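Local coordinates for cellulose-binding protein (Saccharophagus degradans, PDB 2YHG) that is of uncertain function but probably hydrolyses glycosidic bonds in carbohydrate metabolism and binds polysaccharide, at residues I62-T73 with L106-Y117; D121-N132 with N155-K163. One frame throughout, in Å; residues are numbered along the deposited sequence.

Contact 1: I62-T73 with L106-Y117; sequences IITTTGCWKKST and LDSINVMGQRGY. With EDO (1,2-ethanediol), chain J.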
# COMPACT_ATOMS: atom_id res chain seq x y z
N ILE A 62 13.98 2.87 2.49
CA ILE A 62 14.11 2.39 1.13
C ILE A 62 15.36 1.52 1.12
O ILE A 62 16.47 2.03 1.13
CB ILE A 62 14.22 3.53 0.09
CG1 ILE A 62 13.08 4.54 0.21
CG2 ILE A 62 14.32 2.92 -1.32
CD1 ILE A 62 13.34 5.82 -0.53
N ILE A 63 15.16 0.20 1.17
CA ILE A 63 16.23 -0.72 1.47
C ILE A 63 16.55 -1.58 0.26
O ILE A 63 15.69 -2.29 -0.22
CB ILE A 63 15.83 -1.62 2.67
CG1 ILE A 63 15.67 -0.78 3.94
CG2 ILE A 63 16.85 -2.74 2.87
CD1 ILE A 63 15.00 -1.49 5.09
N THR A 64 17.78 -1.50 -0.23
CA THR A 64 18.21 -2.29 -1.37
C THR A 64 18.71 -3.65 -0.89
O THR A 64 19.57 -3.75 -0.02
CB THR A 64 19.35 -1.55 -2.11
OG1 THR A 64 18.82 -0.38 -2.74
CG2 THR A 64 19.98 -2.43 -3.19
N THR A 65 18.18 -4.72 -1.48
CA THR A 65 18.43 -6.08 -1.02
C THR A 65 18.26 -7.06 -2.19
O THR A 65 18.42 -6.70 -3.36
CB THR A 65 17.57 -6.39 0.22
OG1 THR A 65 17.93 -7.63 0.83
CG2 THR A 65 16.11 -6.36 -0.06
N THR A 66 18.00 -8.32 -1.85
CA THR A 66 18.04 -9.45 -2.77
C THR A 66 16.67 -10.10 -2.88
O THR A 66 15.71 -9.79 -2.19
CB THR A 66 19.05 -10.47 -2.23
OG1 THR A 66 18.58 -10.85 -0.94
CG2 THR A 66 20.48 -9.91 -2.18
N GLY A 67 16.63 -11.08 -3.78
CA GLY A 67 15.55 -12.06 -3.85
C GLY A 67 15.97 -13.14 -4.82
O GLY A 67 17.11 -13.14 -5.29
N CYS A 68 15.11 -14.11 -5.09
CA CYS A 68 15.53 -15.22 -5.91
C CYS A 68 15.80 -14.87 -7.36
O CYS A 68 16.45 -15.66 -8.05
CB CYS A 68 14.68 -16.46 -5.73
SG CYS A 68 12.99 -16.53 -6.04
N TRP A 69 15.39 -13.69 -7.81
CA TRP A 69 15.73 -13.19 -9.13
C TRP A 69 16.98 -12.30 -9.14
O TRP A 69 17.43 -11.90 -10.21
CB TRP A 69 14.57 -12.42 -9.73
CG TRP A 69 13.33 -13.25 -9.90
CD1 TRP A 69 12.15 -13.05 -9.27
CD2 TRP A 69 13.15 -14.38 -10.76
NE1 TRP A 69 11.25 -14.01 -9.65
CE2 TRP A 69 11.84 -14.84 -10.57
CE3 TRP A 69 13.98 -15.07 -11.65
CZ2 TRP A 69 11.32 -15.97 -11.23
CZ3 TRP A 69 13.46 -16.22 -12.30
CH2 TRP A 69 12.16 -16.62 -12.10
N LYS A 70 17.56 -12.03 -7.97
CA LYS A 70 18.74 -11.18 -7.84
C LYS A 70 19.38 -11.52 -6.51
O LYS A 70 19.10 -10.87 -5.49
CB LYS A 70 18.34 -9.70 -7.92
CG LYS A 70 19.49 -8.71 -7.62
CD LYS A 70 19.67 -7.67 -8.72
CE LYS A 70 21.09 -7.11 -8.72
NZ LYS A 70 21.48 -6.57 -7.40
N LYS A 71 20.22 -12.56 -6.48
CA LYS A 71 20.66 -13.14 -5.22
C LYS A 71 21.79 -12.43 -4.54
O LYS A 71 22.11 -12.76 -3.40
CB LYS A 71 20.95 -14.63 -5.39
CG LYS A 71 19.70 -15.46 -5.63
CD LYS A 71 19.96 -16.94 -5.58
CE LYS A 71 18.69 -17.72 -5.55
NZ LYS A 71 18.93 -19.19 -5.41
N SER A 72 22.40 -11.46 -5.21
CA SER A 72 23.49 -10.68 -4.62
C SER A 72 23.28 -9.21 -4.99
O SER A 72 22.87 -8.90 -6.10
CB SER A 72 24.82 -11.18 -5.18
OG SER A 72 25.92 -10.46 -4.65
N THR A 73 23.63 -8.33 -4.07
CA THR A 73 23.64 -6.91 -4.36
C THR A 73 24.76 -6.25 -3.52
O THR A 73 25.21 -6.82 -2.55
CB THR A 73 22.27 -6.30 -4.10
OG1 THR A 73 22.24 -5.01 -4.67
CG2 THR A 73 21.89 -6.28 -2.64
N LEU A 106 15.03 11.47 2.61
CA LEU A 106 15.02 10.24 1.83
C LEU A 106 16.42 9.69 1.66
O LEU A 106 16.61 8.48 1.77
CB LEU A 106 14.39 10.45 0.47
CG LEU A 106 12.90 10.74 0.49
CD1 LEU A 106 12.38 10.86 -0.94
CD2 LEU A 106 12.09 9.71 1.26
N ASP A 107 17.40 10.56 1.48
CA ASP A 107 18.77 10.10 1.40
C ASP A 107 19.14 9.34 2.69
O ASP A 107 19.86 8.34 2.64
CB ASP A 107 19.73 11.27 1.24
CG ASP A 107 19.61 11.99 -0.10
OD1 ASP A 107 19.06 11.43 -1.06
OD2 ASP A 107 20.02 13.19 -0.15
N SER A 108 18.68 9.83 3.84
CA SER A 108 19.04 9.24 5.12
C SER A 108 18.47 7.84 5.36
O SER A 108 18.97 7.13 6.19
CB SER A 108 18.64 10.17 6.27
OG SER A 108 17.28 10.09 6.61
N ILE A 109 17.41 7.50 4.63
CA ILE A 109 16.74 6.20 4.78
C ILE A 109 16.95 5.29 3.55
O ILE A 109 16.34 4.23 3.46
CB ILE A 109 15.24 6.37 5.11
CG1 ILE A 109 14.49 7.10 4.00
CG2 ILE A 109 15.09 7.06 6.44
CD1 ILE A 109 12.97 6.91 4.03
N ASN A 110 17.88 5.68 2.69
CA ASN A 110 18.33 4.92 1.53
C ASN A 110 19.53 4.11 1.95
O ASN A 110 20.66 4.63 1.99
CB ASN A 110 18.67 5.93 0.43
CG ASN A 110 19.41 5.33 -0.74
OD1 ASN A 110 19.46 4.10 -0.90
ND2 ASN A 110 20.02 6.18 -1.56
N VAL A 111 19.32 2.83 2.25
CA VAL A 111 20.34 2.00 2.86
C VAL A 111 20.34 0.59 2.27
O VAL A 111 19.34 0.17 1.68
CB VAL A 111 20.21 1.94 4.41
CG1 VAL A 111 20.25 3.35 5.03
CG2 VAL A 111 18.94 1.19 4.85
N MET A 112 21.43 -0.13 2.51
CA MET A 112 21.53 -1.52 2.15
C MET A 112 20.88 -2.42 3.18
O MET A 112 21.11 -2.27 4.37
CB MET A 112 22.98 -1.91 2.01
CG MET A 112 23.71 -1.24 0.86
SD MET A 112 23.09 -1.62 -0.78
CE MET A 112 23.44 -3.36 -0.91
N GLY A 113 20.17 -3.43 2.70
CA GLY A 113 19.70 -4.55 3.48
C GLY A 113 20.60 -5.75 3.31
O GLY A 113 21.81 -5.63 3.10
N GLN A 114 20.02 -6.95 3.37
CA GLN A 114 20.85 -8.15 3.22
C GLN A 114 21.42 -8.18 1.81
O GLN A 114 20.70 -7.91 0.82
CB GLN A 114 20.07 -9.43 3.46
CG GLN A 114 19.28 -9.48 4.77
CD GLN A 114 20.08 -9.00 5.96
OE1 GLN A 114 19.88 -7.90 6.46
NE2 GLN A 114 21.00 -9.82 6.43
N ARG A 115 22.70 -8.56 1.70
CA ARG A 115 23.41 -8.58 0.42
C ARG A 115 23.39 -9.95 -0.24
O ARG A 115 23.81 -10.06 -1.39
CB ARG A 115 24.83 -8.09 0.58
CG ARG A 115 24.90 -6.65 1.00
CD ARG A 115 26.34 -6.18 1.16
NE ARG A 115 27.03 -6.87 2.24
CZ ARG A 115 28.34 -7.01 2.33
NH1 ARG A 115 29.10 -6.54 1.37
NH2 ARG A 115 28.89 -7.50 3.43
N GLY A 116 22.96 -10.97 0.49
CA GLY A 116 22.83 -12.32 -0.02
C GLY A 116 21.42 -12.82 0.09
O GLY A 116 20.52 -12.12 0.57
N TYR A 117 21.21 -14.06 -0.36
CA TYR A 117 19.87 -14.59 -0.59
C TYR A 117 19.25 -15.33 0.60
O TYR A 117 19.86 -16.22 1.19
CB TYR A 117 19.91 -15.54 -1.79
CG TYR A 117 18.61 -16.28 -1.98
CD1 TYR A 117 17.48 -15.62 -2.42
CD2 TYR A 117 18.48 -17.61 -1.64
CE1 TYR A 117 16.24 -16.27 -2.50
CE2 TYR A 117 17.27 -18.28 -1.72
CZ TYR A 117 16.14 -17.58 -2.11
OH TYR A 117 14.88 -18.17 -2.13
C1 EDO J . 24.44 -8.86 5.29
O1 EDO J . 24.49 -9.19 3.92
C2 EDO J . 24.56 -7.37 5.47
O2 EDO J . 25.79 -6.93 4.89
O HOH W 1 18.19 1.65 -1.07
O HOH W 2 23.30 -14.96 -2.21
O HOH W 3 26.04 -11.50 -1.99
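Y117 swings its CG anti to the backbone N (chi1 172°), and K71, extended beyond CG, runs obliquely across the phenol ring. CE of K71 sits over the ring centre, 3.8 Å from the centroid of Y117, a CH-pi contact, and NZ follows over the same face as a cation-pi partner. C68 CB lies 3.6 Å from CE1 of Y117, while the phenol hydroxyl bonds to E287.

T65 and T66 grip backbone carbonyls. T65 OG1, anti to its own N (chi1 -171°), gives its proton to a lone pair of Q114 O at 2.8 Å; T66 OG1 donates to G116 O from above the carbonyl plane, also at 2.8 Å. Further back, I62-T64 and N110-M112 pair as parallel strands, with G113 N giving T64 O a bond of 2.8 Å. I63 and V111 lie side by side on one face of this strand pair; on the other, M112 reaches CE to CG2 of T73, tip to tip, at 3.7 Å. Beyond the strands, then, the buried hydroxyls of T65 and T66 work together with a backbone bond from T73 N to R115 O, and the lysine's charge probably gains from the electron-rich ring it covers.

Contact 2: D121-N132 with N155-K163; sequences DVGSGKDSAGSN and NTIAQAVWK. With EDO (1,2-ethanediol), chain J.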
# COMPACT_ATOMS: atom_id res chain seq x y z
N ASP A 121 21.35 -15.67 4.27
CA ASP A 121 21.96 -14.45 4.73
C ASP A 121 21.29 -13.89 5.96
O ASP A 121 21.27 -12.66 6.15
CB ASP A 121 22.10 -13.43 3.61
CG ASP A 121 23.13 -12.40 3.90
OD1 ASP A 121 24.14 -12.72 4.56
OD2 ASP A 121 22.96 -11.26 3.41
N VAL A 122 20.77 -14.77 6.80
CA VAL A 122 20.17 -14.40 8.07
C VAL A 122 20.94 -15.12 9.18
O VAL A 122 21.24 -16.33 9.05
CB VAL A 122 18.67 -14.73 8.12
CG1 VAL A 122 18.11 -14.56 9.49
CG2 VAL A 122 17.94 -13.88 7.10
N GLY A 123 21.20 -14.41 10.28
CA GLY A 123 21.79 -15.01 11.44
C GLY A 123 22.95 -14.22 12.00
O GLY A 123 23.05 -12.98 11.83
N SER A 124 23.81 -14.92 12.74
CA SER A 124 24.85 -14.32 13.50
C SER A 124 25.78 -13.53 12.59
O SER A 124 26.28 -14.04 11.60
CB SER A 124 25.60 -15.41 14.25
OG SER A 124 26.54 -14.85 15.12
N GLY A 125 26.05 -12.28 12.98
CA GLY A 125 26.97 -11.44 12.23
C GLY A 125 26.44 -10.87 10.94
O GLY A 125 27.19 -10.23 10.20
N LYS A 126 25.14 -11.05 10.66
CA LYS A 126 24.57 -10.68 9.37
C LYS A 126 23.65 -9.48 9.44
O LYS A 126 22.87 -9.23 8.53
CB LYS A 126 23.90 -11.90 8.73
CG LYS A 126 24.89 -13.03 8.56
CD LYS A 126 24.36 -14.20 7.77
CE LYS A 126 25.47 -15.21 7.49
NZ LYS A 126 24.98 -16.43 6.83
N ASP A 127 23.78 -8.65 10.47
CA ASP A 127 22.97 -7.44 10.48
C ASP A 127 23.32 -6.53 9.30
O ASP A 127 24.50 -6.46 8.89
CB ASP A 127 23.22 -6.62 11.74
CG ASP A 127 22.68 -7.23 13.00
OD1 ASP A 127 21.76 -8.07 12.98
OD2 ASP A 127 23.14 -6.74 14.09
N SER A 128 22.33 -5.80 8.81
CA SER A 128 22.54 -4.77 7.83
C SER A 128 22.03 -3.44 8.34
O SER A 128 21.25 -3.36 9.30
CB SER A 128 21.86 -5.14 6.51
OG SER A 128 20.46 -5.28 6.68
N ALA A 129 22.39 -2.37 7.63
CA ALA A 129 21.77 -1.08 7.90
C ALA A 129 20.25 -1.20 7.82
O ALA A 129 19.53 -0.66 8.64
CB ALA A 129 22.30 -0.02 6.97
N GLY A 130 19.77 -1.92 6.82
CA GLY A 130 18.33 -2.06 6.64
C GLY A 130 17.65 -2.87 7.72
O GLY A 130 16.56 -2.50 8.18
N SER A 131 18.26 -3.96 8.17
CA SER A 131 17.63 -4.75 9.21
C SER A 131 17.58 -3.94 10.50
O SER A 131 16.58 -3.95 11.20
CB SER A 131 18.30 -6.12 9.38
OG SER A 131 19.63 -6.04 9.83
N ASN A 132 18.67 -3.26 10.81
CA ASN A 132 18.66 -2.42 12.00
C ASN A 132 17.66 -1.28 11.87
O ASN A 132 17.06 -0.89 12.88
CB ASN A 132 20.06 -1.85 12.27
CG ASN A 132 21.02 -2.87 12.82
OD1 ASN A 132 20.61 -3.92 13.34
ND2 ASN A 132 22.31 -2.57 12.73
N ASN A 155 14.21 -11.25 3.38
CA ASN A 155 15.20 -11.57 4.36
C ASN A 155 15.74 -10.42 5.19
O ASN A 155 16.32 -10.68 6.25
CB ASN A 155 16.32 -12.45 3.82
CG ASN A 155 17.32 -11.73 2.94
OD1 ASN A 155 17.12 -10.60 2.48
ND2 ASN A 155 18.44 -12.38 2.70
N THR A 156 15.60 -9.17 4.77
CA THR A 156 16.01 -8.06 5.63
C THR A 156 15.07 -7.92 6.81
O THR A 156 15.47 -7.60 7.94
CB THR A 156 16.13 -6.75 4.85
OG1 THR A 156 16.98 -6.92 3.70
CG2 THR A 156 16.72 -5.66 5.70
N ILE A 157 13.79 -8.19 6.58
CA ILE A 157 12.79 -8.25 7.64
C ILE A 157 13.11 -9.45 8.55
O ILE A 157 13.06 -9.34 9.79
CB ILE A 157 11.37 -8.34 7.09
CG1 ILE A 157 11.08 -7.24 6.07
CG2 ILE A 157 10.37 -8.28 8.25
CD1 ILE A 157 9.79 -7.42 5.28
N ALA A 158 13.42 -10.60 7.94
CA ALA A 158 13.74 -11.79 8.74
C ALA A 158 14.99 -11.55 9.60
O ALA A 158 15.00 -11.99 10.75
CB ALA A 158 13.92 -13.00 7.85
N GLN A 159 16.00 -10.85 9.09
CA GLN A 159 17.19 -10.59 9.91
C GLN A 159 16.80 -9.72 11.12
O GLN A 159 17.28 -9.96 12.24
CB GLN A 159 18.28 -9.91 9.11
CG GLN A 159 19.50 -9.54 9.92
CD GLN A 159 20.26 -10.74 10.45
OE1 GLN A 159 20.10 -11.85 9.96
NE2 GLN A 159 21.11 -10.54 11.48
N ALA A 160 15.96 -8.72 10.91
CA ALA A 160 15.49 -7.86 12.01
C ALA A 160 14.80 -8.71 13.08
O ALA A 160 15.09 -8.61 14.27
CB ALA A 160 14.54 -6.81 11.47
N VAL A 161 13.83 -9.51 12.66
CA VAL A 161 13.07 -10.34 13.62
C VAL A 161 13.99 -11.37 14.29
O VAL A 161 13.90 -11.58 15.50
CB VAL A 161 11.86 -11.01 12.90
CG1 VAL A 161 11.22 -12.05 13.81
CG2 VAL A 161 10.87 -9.98 12.43
N TRP A 162 14.88 -11.99 13.52
CA TRP A 162 15.81 -12.95 14.07
C TRP A 162 16.66 -12.31 15.16
O TRP A 162 16.87 -12.91 16.24
CB TRP A 162 16.70 -13.55 12.96
CG TRP A 162 17.63 -14.57 13.48
CD1 TRP A 162 17.37 -15.91 13.64
CD2 TRP A 162 18.94 -14.36 13.99
NE1 TRP A 162 18.43 -16.52 14.23
CE2 TRP A 162 19.41 -15.60 14.46
CE3 TRP A 162 19.75 -13.24 14.12
CZ2 TRP A 162 20.65 -15.76 15.06
CZ3 TRP A 162 20.98 -13.40 14.74
CH2 TRP A 162 21.39 -14.63 15.23
N LYS A 163 17.15 -11.12 14.91
CA LYS A 163 17.99 -10.46 15.90
C LYS A 163 17.19 -10.16 17.17
O LYS A 163 17.68 -10.37 18.28
CB LYS A 163 18.59 -9.17 15.33
CG LYS A 163 19.37 -8.35 16.40
CD LYS A 163 20.01 -7.14 15.77
CE LYS A 163 20.84 -6.37 16.75
NZ LYS A 163 21.49 -5.23 16.04
C1 EDO J . 24.44 -8.86 5.29
O1 EDO J . 24.49 -9.19 3.92
C2 EDO J . 24.56 -7.37 5.47
O2 EDO J . 25.79 -6.93 4.89
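The loop that leads into helix 129-139 lies against helix 155-167 in the nucleoside hydrolase-like domain, and one glutamine of the helix holds the loop's type II turn, G123-K126. The amide of Q159, bent at chi2 (66°), meets both ends of G123: OE1 takes the N-H of G123 on a lone pair at 2.8 Å, and NE2 donates to G123 O at 3.1 Å. That carbonyl also accepts from K126 N, which arrives from the opposite face of its plane. A third bond runs from Q159 NE2 to OD1 of D127, 3.0 Å long and nearly in the amide plane; carboxylate and amide are turned 67° apart. With three bonds the amide is fixed in rotation.

D127 has a second partner. In the modelled conformer of K163, one of two, the extended chain brings NZ over the carboxylate plane to OD2 of D127, a salt bridge of 3.0 Å, and the same NZ donates to N132 OD1. G123 CA lies 3.6 Å from the centroid of the six-membered ring of W162, over its face, while V122 slides past with CG1 3.9 Å from W162 CB.

S128 and S131 form a capping box at the start of helix 129-139: S131 N bonds to S128 OG, which is also hydrogen-bonded to Q114 OE1, and S128 N to S131 OG. From helix 155-167, T156 CG2 packs 3.4 Å from S131 N, and A160 CB meets S131 O. The same helix packs I157 and A160 on I134 of helix 129-139, rests A158 and V161 on helix 190-198, and sets I157 against strand 146-150, so it lies between the loop and the parallel sheet.

In the fold
Both contacts belong to the nucleoside hydrolase-like domain and are partly buried. Contact 1 adds edge strand 110-112 to the parallel sheet and continues into loops near a calcium site, with C68 tied to C283 by a disulfide; contact 2 packs a loop and a helix start on helix 155-167, farther from that metal. Backbone pairing and threonine hydroxyls dominate the first, a glutamine amide and a salt bridge the second. They meet directly: strand 110-112 leads on toward helix 129-139, M112 O bonds to G130 N, Q114 to S128, and T156 to both T65 and Q114. An ethanediol, probably from the crystallisation liquor, bridges R115 and D121.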